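Local coordinates for PmbA-related protein (Thermotoga maritima, PDB 1VL4) that may act as a metallopeptidase of the U62 (PmbA/TldD) family and is a putative modulator of DNA gyrase, at residues S175-I187 / G196-P210. Sequence-based numbering, arbitrary orientation.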
loop_
_atom_site.group_PDB
_atom_site.type_symbol
_atom_site.label_atom_id
_atom_site.label_comp_id
_atom_site.label_asym_id
_atom_site.label_seq_id
_atom_site.Cartn_x
_atom_site.Cartn_y
_atom_site.Cartn_z
ATOM N N SER A 175 -4.779 15.661 21.498
ATOM C CA SER A 175 -3.667 16.434 20.920
ATOM C C SER A 175 -4.014 16.821 19.485
ATOM O O SER A 175 -4.772 16.132 18.818
ATOM C CB SER A 175 -2.417 15.547 20.944
ATOM O OG SER A 175 -1.318 16.123 20.266
ATOM N N GLN A 176 -3.531 17.964 19.020
ATOM C CA GLN A 176 -3.691 18.312 17.643
ATOM C C GLN A 176 -2.333 18.601 17.117
ATOM O O GLN A 176 -1.418 19.011 17.887
ATOM C CB GLN A 176 -4.519 19.565 17.419
ATOM C CG GLN A 176 -5.863 19.585 17.894
ATOM C CD GLN A 176 -6.519 20.822 17.367
ATOM O OE1 GLN A 176 -6.867 20.902 16.187
ATOM N NE2 GLN A 176 -6.597 21.829 18.210
ATOM N N MET A 177 -2.117 18.249 15.845
ATOM C CA MET A 177 -0.817 18.419 15.148
ATOM C C MET A 177 -1.108 18.938 13.742
ATOM O O MET A 177 -2.067 18.490 13.096
ATOM C CB MET A 177 0.022 17.094 15.061
ATOM C CG MET A 177 -0.364 16.127 13.971
ATOM S SD MET A 177 -0.327 16.810 12.282
ATOM C CE MET A 177 1.487 16.948 11.955
ATOM N N ASP A 178 -0.257 19.834 13.250
ATOM C CA ASP A 178 -0.307 20.228 11.869
ATOM C C ASP A 178 1.098 20.277 11.245
ATOM O O ASP A 178 2.110 20.087 11.943
ATOM C CB ASP A 178 -1.120 21.512 11.661
ATOM C CG ASP A 178 -0.463 22.763 12.190
ATOM O OD1 ASP A 178 0.494 22.745 12.986
ATOM O OD2 ASP A 178 -0.981 23.798 11.807
ATOM N N GLY A 179 1.149 20.406 9.920
ATOM C CA GLY A 179 2.423 20.442 9.242
ATOM C C GLY A 179 2.239 20.249 7.779
ATOM O O GLY A 179 1.127 20.128 7.291
ATOM N N GLY A 180 3.356 20.288 7.079
ATOM C CA GLY A 180 3.375 20.210 5.620
ATOM C C GLY A 180 4.750 19.849 5.124
ATOM O O GLY A 180 5.717 19.799 5.899
ATOM N N PHE A 181 4.830 19.709 3.811
ATOM C CA PHE A 181 5.931 19.046 3.064
ATOM C C PHE A 181 5.883 19.638 1.670
ATOM O O PHE A 181 4.786 19.882 1.107
ATOM C CB PHE A 181 5.594 17.537 3.112
ATOM C CG PHE A 181 6.299 16.651 2.146
ATOM C CD1 PHE A 181 7.516 16.045 2.509
ATOM C CD2 PHE A 181 5.684 16.264 0.942
ATOM C CE1 PHE A 181 8.160 15.111 1.631
ATOM C CE2 PHE A 181 6.290 15.364 0.073
ATOM C CZ PHE A 181 7.543 14.754 0.433
ATOM N N LEU A 182 7.055 19.941 1.109
ATOM C CA LEU A 182 7.189 20.311 -0.259
ATOM C C LEU A 182 8.401 19.564 -0.780
ATOM O O LEU A 182 9.452 19.575 -0.129
ATOM C CB LEU A 182 7.393 21.803 -0.406
ATOM C CG LEU A 182 7.406 22.434 -1.789
ATOM C CD1 LEU A 182 6.201 22.082 -2.656
ATOM C CD2 LEU A 182 7.553 23.963 -1.683
ATOM N N PHE A 183 8.232 18.952 -1.953
ATOM C CA PHE A 183 9.198 18.023 -2.537
ATOM C C PHE A 183 9.321 18.378 -4.008
ATOM O O PHE A 183 8.358 18.762 -4.676
ATOM C CB PHE A 183 8.742 16.549 -2.372
ATOM C CG PHE A 183 9.495 15.518 -3.272
ATOM C CD1 PHE A 183 10.672 14.906 -2.813
ATOM C CD2 PHE A 183 9.017 15.165 -4.517
ATOM C CE1 PHE A 183 11.337 14.000 -3.563
ATOM C CE2 PHE A 183 9.700 14.259 -5.292
ATOM C CZ PHE A 183 10.864 13.653 -4.801
ATOM N N ALA A 184 10.529 18.240 -4.530
ATOM C CA ALA A 184 10.767 18.388 -5.951
ATOM C C ALA A 184 11.801 17.378 -6.428
ATOM O O ALA A 184 12.745 17.042 -5.685
ATOM C CB ALA A 184 11.235 19.789 -6.258
ATOM N N MET A 185 11.612 16.899 -7.653
ATOM C CA MET A 185 12.575 15.985 -8.295
ATOM C C MET A 185 12.885 16.490 -9.699
ATOM O O MET A 185 11.962 16.784 -10.485
ATOM C CB MET A 185 12.040 14.532 -8.345
ATOM C CG MET A 185 13.125 13.511 -8.766
ATOM S SD MET A 185 12.488 12.312 -9.936
ATOM C CE MET A 185 13.848 12.062 -11.071
ATOM N N ALA A 186 14.180 16.575 -10.011
ATOM C CA ALA A 186 14.628 17.037 -11.300
ATOM C C ALA A 186 15.464 15.972 -12.027
ATOM O O ALA A 186 16.046 15.096 -11.410
ATOM C CB ALA A 186 15.376 18.331 -11.154
ATOM N N ILE A 187 15.436 16.011 -13.349
ATOM C CA ILE A 187 16.307 15.154 -14.211
ATOM C C ILE A 187 17.255 16.009 -15.046
ATOM O O ILE A 187 16.803 16.895 -15.782
ATOM C CB ILE A 187 15.472 14.248 -15.140
ATOM C CG1 ILE A 187 14.598 13.316 -14.279
ATOM C CG2 ILE A 187 16.385 13.445 -16.110
ATOM C CD1 ILE A 187 13.698 12.412 -15.034
ATOM N N GLY A 196 17.792 13.877 -9.334
ATOM C CA GLY A 196 18.067 14.544 -8.082
ATOM C C GLY A 196 16.713 14.874 -7.465
ATOM O O GLY A 196 15.711 15.007 -8.180
ATOM N N SER A 197 16.673 14.944 -6.143
ATOM C CA SER A 197 15.473 15.411 -5.453
ATOM C C SER A 197 15.811 16.072 -4.135
ATOM O O SER A 197 16.950 15.960 -3.612
ATOM C CB SER A 197 14.477 14.272 -5.264
ATOM O OG SER A 197 14.879 13.303 -4.314
ATOM N N TRP A 198 14.850 16.824 -3.613
ATOM C CA TRP A 198 15.002 17.428 -2.305
ATOM C C TRP A 198 13.603 17.664 -1.722
ATOM O O TRP A 198 12.664 17.903 -2.470
ATOM C CB TRP A 198 15.780 18.759 -2.420
ATOM C CG TRP A 198 16.306 19.233 -1.111
ATOM C CD1 TRP A 198 15.803 20.207 -0.325
ATOM C CD2 TRP A 198 17.421 18.683 -0.405
ATOM N NE1 TRP A 198 16.520 20.296 0.844
ATOM C CE2 TRP A 198 17.539 19.392 0.804
ATOM C CE3 TRP A 198 18.347 17.678 -0.696
ATOM C CZ2 TRP A 198 18.536 19.127 1.729
ATOM C CZ3 TRP A 198 19.352 17.421 0.220
ATOM C CH2 TRP A 198 19.435 18.146 1.411
ATOM N N TYR A 199 13.493 17.624 -0.393
ATOM C CA TYR A 199 12.250 17.949 0.307
ATOM C C TYR A 199 12.570 18.729 1.566
ATOM O O TYR A 199 13.704 18.660 2.122
ATOM C CB TYR A 199 11.453 16.680 0.694
ATOM C CG TYR A 199 12.165 15.796 1.689
ATOM C CD1 TYR A 199 12.023 15.970 3.077
ATOM C CD2 TYR A 199 13.001 14.797 1.249
ATOM C CE1 TYR A 199 12.764 15.143 3.984
ATOM C CE2 TYR A 199 13.716 13.992 2.134
ATOM C CZ TYR A 199 13.606 14.177 3.478
ATOM O OH TYR A 199 14.338 13.328 4.272
ATOM N N GLU A 200 11.578 19.476 2.022
ATOM C CA GLU A 200 11.608 20.053 3.379
ATOM C C GLU A 200 10.281 19.647 4.078
ATOM O O GLU A 200 9.228 19.572 3.448
ATOM C CB GLU A 200 11.767 21.579 3.325
ATOM C CG GLU A 200 13.222 22.114 3.095
ATOM C CD GLU A 200 13.335 23.625 2.639
ATOM O OE1 GLU A 200 12.369 24.438 2.788
ATOM O OE2 GLU A 200 14.450 23.983 2.132
ATOM N N LEU A 201 10.383 19.312 5.364
ATOM C CA LEU A 201 9.210 19.131 6.275
ATOM C C LEU A 201 9.126 20.371 7.142
ATOM O O LEU A 201 10.161 20.946 7.501
ATOM C CB LEU A 201 9.403 17.879 7.120
ATOM C CG LEU A 201 9.136 16.615 6.322
ATOM C CD1 LEU A 201 9.987 15.461 6.844
ATOM C CD2 LEU A 201 7.657 16.270 6.359
ATOM N N ALA A 202 7.915 20.860 7.385
ATOM C CA ALA A 202 7.708 22.069 8.143
ATOM C C ALA A 202 6.418 22.031 8.980
ATOM O O ALA A 202 5.409 21.426 8.606
ATOM C CB ALA A 202 7.656 23.244 7.205
ATOM N N ARG A 203 6.460 22.750 10.089
ATOM C CA ARG A 203 5.295 22.990 10.954
ATOM C C ARG A 203 4.519 24.222 10.468
ATOM O O ARG A 203 3.308 24.375 10.690
ATOM C CB ARG A 203 5.812 23.183 12.388
ATOM C CG ARG A 203 4.718 23.194 13.397
ATOM C CD ARG A 203 4.355 21.879 13.932
ATOM N NE ARG A 203 5.457 21.024 14.451
ATOM C CZ ARG A 203 5.261 19.726 14.672
ATOM N NH1 ARG A 203 4.056 19.217 14.519
ATOM N NH2 ARG A 203 6.222 18.935 15.090
ATOM N N THR A 204 5.213 25.144 9.800
ATOM C CA THR A 204 4.556 26.331 9.277
ATOM C C THR A 204 4.985 26.578 7.802
ATOM O O THR A 204 6.062 26.157 7.412
ATOM C CB THR A 204 4.936 27.539 10.146
ATOM O OG1 THR A 204 4.132 28.670 9.783
ATOM C CG2 THR A 204 6.357 27.902 9.925
ATOM N N PRO A 205 4.145 27.258 7.006
ATOM C CA PRO A 205 4.500 27.488 5.618
ATOM C C PRO A 205 5.795 28.309 5.445
ATOM O O PRO A 205 6.528 28.134 4.472
ATOM C CB PRO A 205 3.302 28.246 5.064
ATOM C CG PRO A 205 2.290 28.218 6.074
ATOM C CD PRO A 205 2.788 27.742 7.326
ATOM N N GLU A 206 6.092 29.145 6.435
ATOM C CA GLU A 206 7.225 30.063 6.414
ATOM C C GLU A 206 8.482 29.294 6.437
ATOM O O GLU A 206 9.528 29.789 6.015
ATOM C CB GLU A 206 7.207 30.946 7.669
ATOM C CG GLU A 206 6.220 32.066 7.590
ATOM C CD GLU A 206 4.792 31.630 7.699
ATOM O OE1 GLU A 206 4.468 30.710 8.508
ATOM O OE2 GLU A 206 3.982 32.243 6.978
ATOM N N ASP A 207 8.421 28.067 6.930
ATOM C CA ASP A 207 9.617 27.277 6.941
ATOM C C ASP A 207 9.868 26.431 5.722
ATOM O O ASP A 207 10.818 25.642 5.714
ATOM C CB ASP A 207 9.631 26.441 8.173
ATOM C CG ASP A 207 9.790 27.311 9.437
ATOM O OD1 ASP A 207 10.173 28.558 9.358
ATOM O OD2 ASP A 207 9.492 26.730 10.485
ATOM N N LEU A 208 9.036 26.619 4.704
ATOM C CA LEU A 208 9.235 26.002 3.413
ATOM C C LEU A 208 9.803 27.076 2.526
ATOM O O LEU A 208 9.279 28.166 2.476
ATOM C CB LEU A 208 7.917 25.488 2.803
ATOM C CG LEU A 208 7.249 24.339 3.587
ATOM C CD1 LEU A 208 5.924 23.929 2.985
ATOM C CD2 LEU A 208 8.122 23.122 3.764
ATOM N N ASN A 209 10.879 26.746 1.821
ATOM C CA ASN A 209 11.456 27.672 0.837
ATOM C C ASN A 209 11.385 26.996 -0.520
ATOM O O ASN A 209 12.249 26.202 -0.842
ATOM C CB ASN A 209 12.907 27.958 1.255
ATOM C CG ASN A 209 13.566 29.032 0.419
ATOM O OD1 ASN A 209 13.118 29.365 -0.676
ATOM N ND2 ASN A 209 14.652 29.587 0.942
ATOM N N PRO A 210 10.332 27.261 -1.287
ATOM C CA PRO A 210 10.058 26.716 -2.606
ATOM C C PRO A 210 11.212 26.851 -3.583
ATOM O O PRO A 210 11.618 25.884 -4.217
ATOM C CB PRO A 210 8.883 27.584 -3.064
ATOM C CG PRO A 210 8.180 27.782 -1.854
ATOM C CD PRO A 210 9.224 28.116 -0.864
HETATM O O HOH W 1 0.962 25.527 10.554
#
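A beta hairpin at the margin of a six-stranded antiparallel sheet joins 175-187 to 196-210, Gly-180 pairing with Ala-202 at one end and Ala-186 with Gly-196 at the other. The strand axes lie 168° apart, and four reciprocal pairs of backbone hydrogen bonds set the register, for instance Ala-184 N to Trp-198 O at 3.0 Å.

Between them the non-hydrogen-bonded pairs Phe-181/Leu-201, Phe-183/Tyr-199 and Met-185/Ser-197 put their side chains on one face. Leu-201 CD2 meets Phe-181 CD1 at 3.9 Å, while CE1 of the same ring reaches Tyr-199 CB at 3.8 Å. Tyr-199 holds CG between its backbone N and carbonyl carbon (chi1 64°), which carries the phenol away from 175-187 and presents CB to both phenylalanines, at the ring edge in the case of Phe-183. Diagonally, Phe-183 CE1 touches Ser-197 CB at 3.6 Å.

Near Leu-182 the other face is covered by the returning chain, through Leu-208 and Pro-210. Leu-182 pushes CD2 against Pro-210 CG (3.9 Å), the two side chains crossing at about a right angle, and Ile-213 of helix 210-223 continues this apolar layer. Glu-200 OE1 accepts Asn-209 N at 2.9 Å on its syn side, tying the turn before that helix to the strand.

Past the last bridge, Arg-203 bends at chi2 and chi3, bringing NH1 to a weak bond with Asp-178 O; its NE and NH2 are held by the carbonyls of Pro-289 and His-288. The Asp-178 carboxylate instead takes the backbone N of Val-120 and Gly-121, and one water links OD2 to Arg-203 O. Regular antiparallel pairing, with 194-202 one of the sheet's two outermost strands within the chain, identifies an edge beta hairpin in the PmbA/TldD central region, followed, after a short connection with a 3-10 segment, by a helix packed on its face.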